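Ferrichrome ABC transporter substrate-binding protein (PDB 5FLY) probably binds ferric hydroxamate siderophores such as ferrichrome outside the cell membrane and hands them to an ABC transporter for iron uptake. Local coordinates at residues D20-P25 / K81-I86; R27-A32 / E75-L80; K146-H151 / Q184-Q189; D155-I160 / A215-I220. One frame throughout, in Å; residues are numbered along the deposited sequence.

Contact 1: residues D20-P25 / K81-I86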
loop_
_atom_site.group_PDB
_atom_site.type_symbol
_atom_site.label_atom_id
_atom_site.label_comp_id
_atom_site.label_asym_id
_atom_site.label_seq_id
_atom_site.Cartn_x
_atom_site.Cartn_y
_atom_site.Cartn_z
ATOM N N ASP A 20 -19.698 -2.601 -16.274
ATOM C CA ASP A 20 -20.978 -2.144 -15.747
ATOM C C ASP A 20 -21.155 -2.612 -14.292
ATOM O O ASP A 20 -21.122 -3.810 -14.000
ATOM C CB ASP A 20 -22.135 -2.640 -16.640
ATOM C CG ASP A 20 -22.213 -1.891 -17.998
ATOM O OD1 ASP A 20 -22.055 -0.648 -18.055
ATOM O OD2 ASP A 20 -22.426 -2.549 -19.035
ATOM N N ILE A 21 -21.326 -1.657 -13.384
ATOM C CA ILE A 21 -21.493 -1.942 -11.960
ATOM C C ILE A 21 -22.714 -1.187 -11.434
ATOM O O ILE A 21 -23.247 -0.322 -12.126
ATOM C CB ILE A 21 -20.229 -1.554 -11.151
ATOM C CG1 ILE A 21 -19.960 -0.042 -11.201
ATOM C CG2 ILE A 21 -19.026 -2.333 -11.684
ATOM C CD1 ILE A 21 -19.014 0.411 -10.119
ATOM N N PRO A 22 -23.170 -1.517 -10.218
ATOM C CA PRO A 22 -24.302 -0.748 -9.703
ATOM C C PRO A 22 -23.958 0.733 -9.579
ATOM O O PRO A 22 -22.835 1.078 -9.226
ATOM C CB PRO A 22 -24.569 -1.390 -8.330
ATOM C CG PRO A 22 -23.968 -2.734 -8.410
ATOM C CD PRO A 22 -22.753 -2.571 -9.279
ATOM N N LYS A 23 -24.921 1.606 -9.865
ATOM C CA LYS A 23 -24.747 3.034 -9.617
ATOM C C LYS A 23 -24.486 3.289 -8.140
ATOM O O LYS A 23 -23.653 4.122 -7.775
ATOM C CB LYS A 23 -25.982 3.812 -10.073
ATOM C CG LYS A 23 -25.857 5.309 -9.925
ATOM C CD LYS A 23 -27.035 6.045 -10.580
ATOM C CE LYS A 23 -28.345 5.908 -9.795
ATOM N NZ LYS A 23 -28.310 6.533 -8.424
ATOM N N ASP A 24 -25.229 2.570 -7.299
ATOM C CA ASP A 24 -25.045 2.603 -5.854
ATOM C C ASP A 24 -24.867 1.194 -5.297
ATOM O O ASP A 24 -25.845 0.533 -4.942
ATOM C CB ASP A 24 -26.238 3.282 -5.204
ATOM C CG ASP A 24 -26.112 3.404 -3.680
ATOM O OD1 ASP A 24 -24.992 3.291 -3.110
ATOM O OD2 ASP A 24 -27.166 3.666 -3.059
ATOM N N PRO A 25 -23.613 0.720 -5.226
ATOM C CA PRO A 25 -23.383 -0.647 -4.762
ATOM C C PRO A 25 -23.831 -0.841 -3.309
ATOM O O PRO A 25 -23.457 -0.067 -2.435
ATOM C CB PRO A 25 -21.863 -0.821 -4.911
ATOM C CG PRO A 25 -21.451 0.208 -5.907
ATOM C CD PRO A 25 -22.375 1.366 -5.682
ATOM N N LYS A 81 -24.188 -12.939 -1.468
ATOM C CA LYS A 81 -25.043 -12.292 -2.459
ATOM C C LYS A 81 -24.597 -10.870 -2.801
ATOM O O LYS A 81 -25.377 -9.918 -2.692
ATOM C CB LYS A 81 -26.487 -12.270 -1.961
ATOM C CG LYS A 81 -27.011 -13.635 -1.545
ATOM C CD LYS A 81 -26.983 -14.636 -2.697
ATOM C CE LYS A 81 -27.568 -15.980 -2.274
ATOM N NZ LYS A 81 -28.962 -15.836 -1.775
ATOM N N PRO A 82 -23.342 -10.720 -3.233
ATOM C CA PRO A 82 -22.802 -9.408 -3.590
ATOM C C PRO A 82 -23.466 -8.797 -4.824
ATOM O O PRO A 82 -23.964 -9.549 -5.669
ATOM C CB PRO A 82 -21.322 -9.706 -3.880
ATOM C CG PRO A 82 -21.297 -11.145 -4.279
ATOM C CD PRO A 82 -22.386 -11.810 -3.514
ATOM N N ASP A 83 -23.482 -7.473 -4.929
ATOM C CA ASP A 83 -23.815 -6.845 -6.207
ATOM C C ASP A 83 -22.558 -6.287 -6.881
ATOM O O ASP A 83 -22.623 -5.792 -8.005
ATOM C CB ASP A 83 -24.904 -5.766 -6.043
ATOM C CG ASP A 83 -24.501 -4.592 -5.159
ATOM O OD1 ASP A 83 -23.408 -4.569 -4.562
ATOM O OD2 ASP A 83 -25.346 -3.662 -5.064
ATOM N N LEU A 84 -21.411 -6.434 -6.219
ATOM C CA LEU A 84 -20.134 -5.988 -6.756
ATOM C C LEU A 84 -19.024 -6.719 -6.022
ATOM O O LEU A 84 -19.050 -6.800 -4.791
ATOM C CB LEU A 84 -19.971 -4.461 -6.601
ATOM C CG LEU A 84 -18.635 -3.869 -7.057
ATOM C CD1 LEU A 84 -18.434 -4.035 -8.549
ATOM C CD2 LEU A 84 -18.539 -2.385 -6.681
ATOM N N ILE A 85 -18.045 -7.224 -6.783
ATOM C CA ILE A 85 -16.873 -7.898 -6.233
ATOM C C ILE A 85 -15.616 -7.165 -6.679
ATOM O O ILE A 85 -15.518 -6.797 -7.837
ATOM C CB ILE A 85 -16.804 -9.363 -6.701
ATOM C CG1 ILE A 85 -18.051 -10.129 -6.233
ATOM C CG2 ILE A 85 -15.527 -10.027 -6.208
ATOM C CD1 ILE A 85 -18.266 -11.443 -6.958
ATOM N N ILE A 86 -14.697 -6.915 -5.741
ATOM C CA ILE A 86 -13.427 -6.250 -6.008
ATOM C C ILE A 86 -12.299 -7.224 -5.737
ATOM O O ILE A 86 -12.229 -7.802 -4.667
ATOM C CB ILE A 86 -13.205 -4.993 -5.112
ATOM C CG1 ILE A 86 -14.421 -4.070 -5.130
ATOM C CG2 ILE A 86 -11.913 -4.252 -5.518
ATOM C CD1 ILE A 86 -14.752 -3.507 -6.471
#

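Contact 2: residues R27-A32 / E75-L80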
loop_
_atom_site.group_PDB
_atom_site.type_symbol
_atom_site.label_atom_id
_atom_site.label_comp_id
_atom_site.label_asym_id
_atom_site.label_seq_id
_atom_site.Cartn_x
_atom_site.Cartn_y
_atom_site.Cartn_z
ATOM N N ARG A 27 -23.865 -4.153 -1.763
ATOM C CA ARG A 27 -23.311 -5.366 -1.168
ATOM C C ARG A 27 -21.990 -5.691 -1.851
ATOM O O ARG A 27 -21.930 -6.529 -2.734
ATOM C CB ARG A 27 -24.285 -6.547 -1.287
ATOM C CG ARG A 27 -25.605 -6.343 -0.558
ATOM C CD ARG A 27 -26.449 -7.614 -0.554
ATOM N NE ARG A 27 -25.821 -8.677 0.219
ATOM C CZ ARG A 27 -25.823 -8.746 1.546
ATOM N NH1 ARG A 27 -26.417 -7.801 2.250
ATOM N NH2 ARG A 27 -25.206 -9.743 2.165
ATOM N N ILE A 28 -20.936 -5.017 -1.407
ATOM C CA ILE A 28 -19.606 -5.167 -1.985
ATOM C C ILE A 28 -18.824 -6.209 -1.215
ATOM O O ILE A 28 -18.806 -6.191 0.011
ATOM C CB ILE A 28 -18.807 -3.849 -1.957
ATOM C CG1 ILE A 28 -19.608 -2.718 -2.587
ATOM C CG2 ILE A 28 -17.461 -4.015 -2.680
ATOM C CD1 ILE A 28 -18.874 -1.380 -2.596
ATOM N N VAL A 29 -18.188 -7.127 -1.931
ATOM C CA VAL A 29 -17.217 -8.026 -1.328
ATOM C C VAL A 29 -15.859 -7.620 -1.847
ATOM O O VAL A 29 -15.642 -7.605 -3.053
ATOM C CB VAL A 29 -17.519 -9.497 -1.653
ATOM C CG1 VAL A 29 -16.342 -10.410 -1.249
ATOM C CG2 VAL A 29 -18.827 -9.904 -0.975
ATOM N N VAL A 30 -14.969 -7.236 -0.936
ATOM C CA VAL A 30 -13.632 -6.797 -1.319
ATOM C C VAL A 30 -12.619 -7.911 -1.036
ATOM O O VAL A 30 -12.206 -8.111 0.110
ATOM C CB VAL A 30 -13.240 -5.501 -0.569
ATOM C CG1 VAL A 30 -11.893 -4.983 -1.048
ATOM C CG2 VAL A 30 -14.321 -4.435 -0.729
ATOM N N MET A 31 -12.246 -8.645 -2.082
ATOM C CA MET A 31 -11.287 -9.745 -1.950
ATOM C C MET A 31 -9.834 -9.273 -2.020
ATOM O O MET A 31 -8.929 -9.984 -1.580
ATOM C CB MET A 31 -11.522 -10.796 -3.028
ATOM C CG MET A 31 -12.806 -11.576 -2.859
ATOM S SD MET A 31 -13.017 -12.268 -1.189
ATOM C CE MET A 31 -11.524 -13.224 -1.004
ATOM N N ALA A 32 -9.606 -8.104 -2.606
ATOM C CA ALA A 32 -8.269 -7.534 -2.698
ATOM C C ALA A 32 -8.058 -6.544 -1.535
ATOM O O ALA A 32 -8.647 -5.456 -1.529
ATOM C CB ALA A 32 -8.079 -6.846 -4.034
ATOM N N GLU A 75 -17.293 -19.892 -2.807
ATOM C CA GLU A 75 -18.620 -20.215 -2.304
ATOM C C GLU A 75 -19.011 -19.262 -1.172
ATOM O O GLU A 75 -20.189 -18.917 -1.046
ATOM C CB GLU A 75 -18.693 -21.684 -1.875
ATOM C CG GLU A 75 -18.632 -22.591 -3.084
ATOM C CD GLU A 75 -19.029 -24.015 -2.797
ATOM O OE1 GLU A 75 -20.067 -24.229 -2.148
ATOM O OE2 GLU A 75 -18.301 -24.929 -3.241
ATOM N N LYS A 76 -18.038 -18.799 -0.381
ATOM C CA LYS A 76 -18.323 -17.771 0.616
ATOM C C LYS A 76 -18.752 -16.483 -0.068
ATOM O O LYS A 76 -19.742 -15.871 0.345
ATOM C CB LYS A 76 -17.125 -17.503 1.535
ATOM C CG LYS A 76 -17.364 -16.413 2.601
ATOM C CD LYS A 76 -18.486 -16.728 3.578
ATOM C CE LYS A 76 -18.660 -15.556 4.564
ATOM N NZ LYS A 76 -19.683 -15.847 5.619
ATOM N N VAL A 77 -18.036 -16.083 -1.122
ATOM C CA VAL A 77 -18.395 -14.860 -1.834
ATOM C C VAL A 77 -19.846 -14.988 -2.320
ATOM O O VAL A 77 -20.686 -14.112 -2.076
ATOM C CB VAL A 77 -17.426 -14.567 -3.024
ATOM C CG1 VAL A 77 -17.876 -13.342 -3.803
ATOM C CG2 VAL A 77 -16.006 -14.368 -2.522
ATOM N N ALA A 78 -20.168 -16.113 -2.948
ATOM C CA ALA A 78 -21.504 -16.318 -3.478
ATOM C C ALA A 78 -22.549 -16.243 -2.358
ATOM O O ALA A 78 -23.607 -15.641 -2.533
ATOM C CB ALA A 78 -21.579 -17.651 -4.213
ATOM N N SER A 79 -22.246 -16.831 -1.204
ATOM C CA SER A 79 -23.214 -16.862 -0.101
ATOM C C SER A 79 -23.557 -15.468 0.415
ATOM O O SER A 79 -24.581 -15.292 1.059
ATOM C CB SER A 79 -22.695 -17.710 1.053
ATOM O OG SER A 79 -21.707 -17.037 1.803
ATOM N N LEU A 80 -22.699 -14.486 0.142
ATOM C CA LEU A 80 -22.932 -13.125 0.621
ATOM C C LEU A 80 -23.805 -12.319 -0.352
ATOM O O LEU A 80 -24.126 -11.164 -0.094
ATOM C CB LEU A 80 -21.598 -12.412 0.863
ATOM C CG LEU A 80 -20.811 -12.880 2.092
ATOM C CD1 LEU A 80 -19.386 -12.307 2.118
ATOM C CD2 LEU A 80 -21.564 -12.549 3.399
#

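Contact 3: residues K146-H151 / Q184-Q189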
loop_
_atom_site.group_PDB
_atom_site.type_symbol
_atom_site.label_atom_id
_atom_site.label_comp_id
_atom_site.label_asym_id
_atom_site.label_seq_id
_atom_site.Cartn_x
_atom_site.Cartn_y
_atom_site.Cartn_z
ATOM N N LYS A 146 8.693 19.654 4.201
ATOM C CA LYS A 146 9.551 20.779 4.527
ATOM C C LYS A 146 10.224 20.567 5.879
ATOM O O LYS A 146 11.418 20.864 6.028
ATOM C CB LYS A 146 8.754 22.077 4.536
ATOM C CG LYS A 146 8.153 22.442 3.192
ATOM C CD LYS A 146 7.203 23.624 3.308
ATOM C CE LYS A 146 6.529 23.922 1.984
ATOM N NZ LYS A 146 5.500 24.979 2.137
ATOM N N ASP A 147 9.465 20.063 6.853
ATOM C CA ASP A 147 9.988 19.826 8.202
ATOM C C ASP A 147 11.094 18.772 8.175
ATOM O O ASP A 147 12.132 18.926 8.823
ATOM C CB ASP A 147 8.899 19.364 9.169
ATOM C CG ASP A 147 7.788 20.386 9.361
ATOM O OD1 ASP A 147 8.003 21.579 9.075
ATOM O OD2 ASP A 147 6.689 19.987 9.807
ATOM N N ILE A 148 10.846 17.682 7.454
ATOM C CA ILE A 148 11.818 16.592 7.355
ATOM C C ILE A 148 13.069 16.990 6.571
ATOM O O ILE A 148 14.186 16.684 6.975
ATOM C CB ILE A 148 11.175 15.344 6.696
ATOM C CG1 ILE A 148 10.083 14.776 7.610
ATOM C CG2 ILE A 148 12.221 14.268 6.413
ATOM C CD1 ILE A 148 9.090 13.866 6.884
ATOM N N LYS A 149 12.906 17.691 5.461
ATOM C CA LYS A 149 14.061 18.057 4.649
ATOM C C LYS A 149 14.911 19.134 5.339
ATOM O O LYS A 149 16.129 19.185 5.163
ATOM C CB LYS A 149 13.606 18.520 3.260
ATOM C CG LYS A 149 13.165 17.354 2.374
ATOM C CD LYS A 149 12.742 17.768 0.976
ATOM C CE LYS A 149 12.364 16.554 0.153
ATOM N NZ LYS A 149 11.985 16.913 -1.236
ATOM N N ALA A 150 14.274 19.967 6.146
ATOM C CA ALA A 150 15.010 20.963 6.923
ATOM C C ALA A 150 15.890 20.273 7.966
ATOM O O ALA A 150 16.979 20.751 8.293
ATOM C CB ALA A 150 14.046 21.924 7.600
ATOM N N HIS A 151 15.409 19.142 8.481
ATOM C CA HIS A 151 16.122 18.415 9.524
ATOM C C HIS A 151 17.243 17.553 8.952
ATOM O O HIS A 151 18.364 17.535 9.477
ATOM C CB HIS A 151 15.150 17.540 10.318
ATOM C CG HIS A 151 15.814 16.745 11.396
ATOM N ND1 HIS A 151 16.504 17.335 12.435
ATOM C CD2 HIS A 151 15.913 15.408 11.587
ATOM C CE1 HIS A 151 16.997 16.392 13.219
ATOM N NE2 HIS A 151 16.650 15.215 12.728
ATOM N N GLN A 184 6.616 9.941 -2.591
ATOM C CA GLN A 184 5.655 10.818 -3.254
ATOM C C GLN A 184 5.205 11.949 -2.335
ATOM O O GLN A 184 5.384 13.125 -2.672
ATOM C CB GLN A 184 4.445 10.024 -3.756
ATOM C CG GLN A 184 4.827 8.915 -4.731
ATOM C CD GLN A 184 3.633 8.176 -5.289
ATOM O OE1 GLN A 184 2.713 8.785 -5.855
ATOM N NE2 GLN A 184 3.613 6.852 -5.100
ATOM N N ALA A 185 4.616 11.612 -1.193
ATOM C CA ALA A 185 4.074 12.636 -0.290
ATOM C C ALA A 185 5.182 13.515 0.318
ATOM O O ALA A 185 5.035 14.742 0.362
ATOM C CB ALA A 185 3.247 11.995 0.816
ATOM N N PHE A 186 6.266 12.901 0.801
ATOM C CA PHE A 186 7.366 13.657 1.415
ATOM C C PHE A 186 8.430 14.063 0.386
ATOM O O PHE A 186 9.283 14.912 0.674
ATOM C CB PHE A 186 8.077 12.865 2.526
ATOM C CG PHE A 186 7.256 12.605 3.772
ATOM C CD1 PHE A 186 6.065 13.262 4.022
ATOM C CD2 PHE A 186 7.713 11.672 4.709
ATOM C CE1 PHE A 186 5.338 12.984 5.193
ATOM C CE2 PHE A 186 6.994 11.407 5.876
ATOM C CZ PHE A 186 5.808 12.058 6.109
ATOM N N GLY A 187 8.423 13.433 -0.790
ATOM C CA GLY A 187 9.316 13.831 -1.872
ATOM C C GLY A 187 10.785 13.545 -1.638
ATOM O O GLY A 187 11.663 14.236 -2.172
ATOM N N LEU A 188 11.067 12.525 -0.839
ATOM C CA LEU A 188 12.442 12.097 -0.605
ATOM C C LEU A 188 12.964 11.312 -1.811
ATOM O O LEU A 188 12.196 10.705 -2.550
ATOM C CB LEU A 188 12.528 11.251 0.663
ATOM C CG LEU A 188 12.125 12.010 1.926
ATOM C CD1 LEU A 188 11.937 11.062 3.077
ATOM C CD2 LEU A 188 13.196 13.050 2.278
ATOM N N GLN A 189 14.275 11.316 -2.000
ATOM C CA GLN A 189 14.864 10.719 -3.184
ATOM C C GLN A 189 15.012 9.219 -3.060
ATOM O O GLN A 189 15.176 8.674 -1.969
ATOM C CB GLN A 189 16.237 11.325 -3.471
ATOM C CG GLN A 189 16.268 12.848 -3.499
ATOM C CD GLN A 189 15.158 13.450 -4.332
ATOM O OE1 GLN A 189 14.308 14.188 -3.818
ATOM N NE2 GLN A 189 15.163 13.154 -5.627
#

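Contact 4: residues D155-I160 / A215-I220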
loop_
_atom_site.group_PDB
_atom_site.type_symbol
_atom_site.label_atom_id
_atom_site.label_comp_id
_atom_site.label_asym_id
_atom_site.label_seq_id
_atom_site.Cartn_x
_atom_site.Cartn_y
_atom_site.Cartn_z
ATOM N N ASP A 155 18.271 16.851 -0.159
ATOM C CA ASP A 155 18.559 15.806 -1.144
ATOM C C ASP A 155 18.555 14.411 -0.528
ATOM O O ASP A 155 18.971 13.437 -1.160
ATOM C CB ASP A 155 19.904 16.078 -1.818
ATOM C CG ASP A 155 19.928 17.417 -2.552
ATOM O OD1 ASP A 155 18.840 17.936 -2.897
ATOM O OD2 ASP A 155 21.034 17.949 -2.790
ATOM N N THR A 156 18.052 14.318 0.697
ATOM C CA THR A 156 18.058 13.056 1.446
ATOM C C THR A 156 17.381 11.944 0.651
ATOM O O THR A 156 16.259 12.122 0.179
ATOM C CB THR A 156 17.347 13.216 2.818
ATOM O OG1 THR A 156 18.031 14.204 3.605
ATOM C CG2 THR A 156 17.348 11.908 3.597
ATOM N N SER A 157 18.079 10.818 0.494
ATOM C CA SER A 157 17.519 9.635 -0.140
ATOM C C SER A 157 17.157 8.579 0.900
ATOM O O SER A 157 17.661 8.583 2.021
ATOM C CB SER A 157 18.487 9.024 -1.150
ATOM O OG SER A 157 19.601 8.420 -0.503
ATOM N N VAL A 158 16.274 7.671 0.516
ATOM C CA VAL A 158 15.824 6.622 1.439
ATOM C C VAL A 158 15.638 5.315 0.672
ATOM O O VAL A 158 15.310 5.297 -0.521
ATOM C CB VAL A 158 14.519 7.032 2.177
ATOM C CG1 VAL A 158 13.414 7.325 1.213
ATOM C CG2 VAL A 158 14.097 5.959 3.196
ATOM N N THR A 159 15.922 4.232 1.384
ATOM C CA THR A 159 15.757 2.866 0.919
ATOM C C THR A 159 14.832 2.132 1.866
ATOM O O THR A 159 14.993 2.251 3.087
ATOM C CB THR A 159 17.114 2.139 0.875
ATOM O OG1 THR A 159 17.964 2.792 -0.077
ATOM C CG2 THR A 159 16.939 0.644 0.530
ATOM N N ILE A 160 13.856 1.403 1.319
ATOM C CA ILE A 160 12.990 0.546 2.124
ATOM C C ILE A 160 13.321 -0.901 1.837
ATOM O O ILE A 160 13.152 -1.369 0.705
ATOM C CB ILE A 160 11.476 0.768 1.848
ATOM C CG1 ILE A 160 11.101 2.248 1.915
ATOM C CG2 ILE A 160 10.644 -0.029 2.840
ATOM C CD1 ILE A 160 9.799 2.558 1.232
ATOM N N ALA A 215 21.550 0.954 -0.979
ATOM C CA ALA A 215 21.407 1.740 0.244
ATOM C C ALA A 215 21.513 3.245 -0.002
ATOM O O ALA A 215 22.428 3.704 -0.687
ATOM C CB ALA A 215 22.452 1.307 1.263
ATOM N N GLY A 216 20.581 4.001 0.575
ATOM C CA GLY A 216 20.569 5.454 0.494
ATOM C C GLY A 216 20.983 6.115 1.797
ATOM O O GLY A 216 21.603 5.479 2.651
ATOM N N ASP A 217 20.635 7.393 1.947
ATOM C CA ASP A 217 21.033 8.180 3.114
ATOM C C ASP A 217 20.348 7.701 4.387
ATOM O O ASP A 217 20.901 7.813 5.493
ATOM C CB ASP A 217 20.718 9.657 2.881
ATOM C CG ASP A 217 21.497 10.235 1.721
ATOM O OD1 ASP A 217 22.670 9.844 1.544
ATOM O OD2 ASP A 217 20.927 11.059 0.977
ATOM N N VAL A 218 19.139 7.174 4.210
ATOM C CA VAL A 218 18.302 6.665 5.291
ATOM C C VAL A 218 17.857 5.268 4.877
ATOM O O VAL A 218 17.481 5.056 3.719
ATOM C CB VAL A 218 17.072 7.558 5.550
ATOM C CG1 VAL A 218 16.157 6.928 6.593
ATOM C CG2 VAL A 218 17.494 8.967 5.971
ATOM N N ILE A 219 17.918 4.315 5.808
ATOM C CA ILE A 219 17.478 2.954 5.525
ATOM C C ILE A 219 16.421 2.506 6.511
ATOM O O ILE A 219 16.643 2.459 7.712
ATOM C CB ILE A 219 18.633 1.947 5.559
ATOM C CG1 ILE A 219 19.756 2.385 4.620
ATOM C CG2 ILE A 219 18.104 0.530 5.197
ATOM C CD1 ILE A 219 21.005 1.548 4.763
ATOM N N ILE A 220 15.273 2.149 5.963
ATOM C CA ILE A 220 14.142 1.727 6.752
ATOM C C ILE A 220 13.900 0.264 6.470
ATOM O O ILE A 220 13.795 -0.130 5.311
ATOM C CB ILE A 220 12.900 2.552 6.439
ATOM C CG1 ILE A 220 13.161 4.031 6.771
ATOM C CG2 ILE A 220 11.691 1.997 7.201
ATOM C CD1 ILE A 220 12.100 4.972 6.232
#

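Contact 1: residues D20-P25 / K81-I86
Leu84 meets Ile21 and Pro25 where the end of the N-terminal β-hairpin (strands 5-12 and 15-22) lies against the start of strand 84-88, a strand of the five-stranded parallel sheet in the N-terminal lobe of this class III solute-binding protein. The leucine can be followed outward. Its CB sits 4.3 Å from Pro22 CD, and CG, placed anti to the backbone N (chi1 177°), carries the two methyls into the hairpin side. There the fork divides its partners: CD1 reaches Ile21 CG2 at 3.6 Å, while CD2 lies 4.0 Å from Pro25 CG, the leucine and proline side chains running side by side in the same direction. A branched residue suits this place because each methyl meets a different partner, and the compact, rigid proline rings offer apolar CH2 edges and have no backbone N-H to satisfy. Leu84 also packs on Ile104 of the adjacent strand 103-106. Asp83 is the polar neighbour. Its carboxylate takes backbone N-H groups just beyond the turn, OD2 from Lys26 and OD1 from Arg27, which fixes the chain leaving Pro25. The Pro22 ring lies across the Asp83 side chain, with CG 3.7 Å from OD2 and 3.4 Å from the backbone O of Asp83.

Contact 2: residues R27-A32 / E75-L80
Arg27 takes hold of the backbone O of Leu80 with two nitrogens of one guanidinium edge: Arg27 NE lies 3.0 Å from Leu80 O, and Arg27 NH2 lies 2.9 Å from Leu80 O. The oxygen is in the guanidinium plane, yet the N-H groups converge on a single atom, so both bonds are bent, with angles of 145° and 150° at the hydrogens. Arginine suits the site because NE and NH2 present two coplanar N-H groups along one edge; the bend at chi3 (66°) brings that edge to a carbonyl just after helix 74-79. Beside this polar grip the contact is apolar. Val29 spreads its methyls over two partners, CG2 lying 4.0 Å from Leu80 CD1 and CG1 4.2 Å from Val77 CG2; the same Val77 methyl is 3.9 Å from Met31 SD. Here helix 74-79 packs against the parallel sheet of an α/β lobe, Val29 standing on the central strand 28-30, with the short, β-branched valines in contact between helix and sheet. Further out, Val69 of strand 68-69 touches Met31, Val77 and Leu80, and Pro82 touches both valines. Arg27 NE has a second, weak bond to Lys81 O. On the helix, Ser79 OG donates to Lys76 O at 2.7 Å.

Contact 3: residues K146-H151 / Q184-Q189
Ile148 and Phe186 make the apolar half of this contact. The isoleucine tip comes down over one face of the phenyl ring in a CH-pi contact, CD1 standing 3.6 Å from the ring centroid and 22° off the normal. It is shifted toward the rim beside CD2 and CE2, each 3.4 Å away, and the two side chains cross at about a right angle. The extended end of isoleucine (chi2 161°) lets a single methyl reach the ring while CG2 faces Leu188 CD2, a looser approach at 4.4 Å. Both aromatic and aliphatic groups are buried, with Leu276 and Arg269 of helix 262-278 touching Ile148 and Phe186 respectively. The setting is helix-to-loop packing in the C-terminal lobe: the long helix 127-152, which links the two lobes in class III binding proteins, lies against the chain leaving helix 179-185. Gly187 is the first residue there to leave helical angles, with positive phi (69°), a conformation glycine adopts readily. The polar half belongs to Lys149. Its chain is extended beyond CG, carrying NZ to Gly187 O at 2.9 Å, where the ammonium sits above the carbonyl plane. On the way CE passes Phe186 O at 3.5 Å; that oxygen accepts a hydrogen bond from Ser145 OG.

Contact 4: residues D155-I160 / A215-I220
Two neighbouring parallel strands, 158-164 and 218-223, pair here in the mixed sheet of the C-terminal lobe, and the loops leading into them are tied together. Val158 faces Val218, Thr159 faces Ile219 and Ile160 faces Ile220. The backbone bonds zigzag across the gap: Val218 N donates to Ser157 O, Thr159 N to Val218 O, and Ile220 N to Thr159 O at 2.9 Å, the last almost straight at 179°. Ahead of the strands Ser157 and Asp217 exchange bonds. Asp217 N donates to Ser157 OG at 2.9 Å, and Ser157 N donates to Asp217 OD2 at 2.9 Å, meeting that oxygen on its anti side but tilted out of the carboxylate plane. The hydroxyl lies between the backbone N and the carbonyl carbon (chi1 70°), which turns it to the opposite chain, and small serine fits against Gly216, whose CA is 3.3 Å from OG. On the face of Val158, Ile160, Val218 and Ile220, the Val158 and Ile220 side chains cross at a slant, CG2 of the first 3.8 Å from CD1 of the second; β-branched residues suit extended strands, and Leu182 of helix 179-185 packs on both isoleucines, Leu272 of helix 262-278 on Ile220. On the other face, Thr159 OG1 bonds to Tyr214 O. With helices on the Val158 face, this is an α/β lobe as in the periplasmic binding protein family.

The four contacts form two pairs, on opposite sides of the chain's centre. Contacts 1 and 2, with centres 11 Å apart, meet on the parallel sheet of the N-terminal lobe, where strands 28-30 and 84-88 are neighbours; along the chain contact 2 is nested inside contact 1. Contacts 3 and 4, 12 Å apart between centres, lie in the C-terminal lobe, and their segments alternate along the chain, with Gln189 probably hydrogen-bonded to Thr156 and Val158. Between the pairs the centres are 40 to 42 Å apart. Each pair thus holds together elements of one lobe, and the bound polyether lies in a pocket between them, consistent with a siderophore cleft.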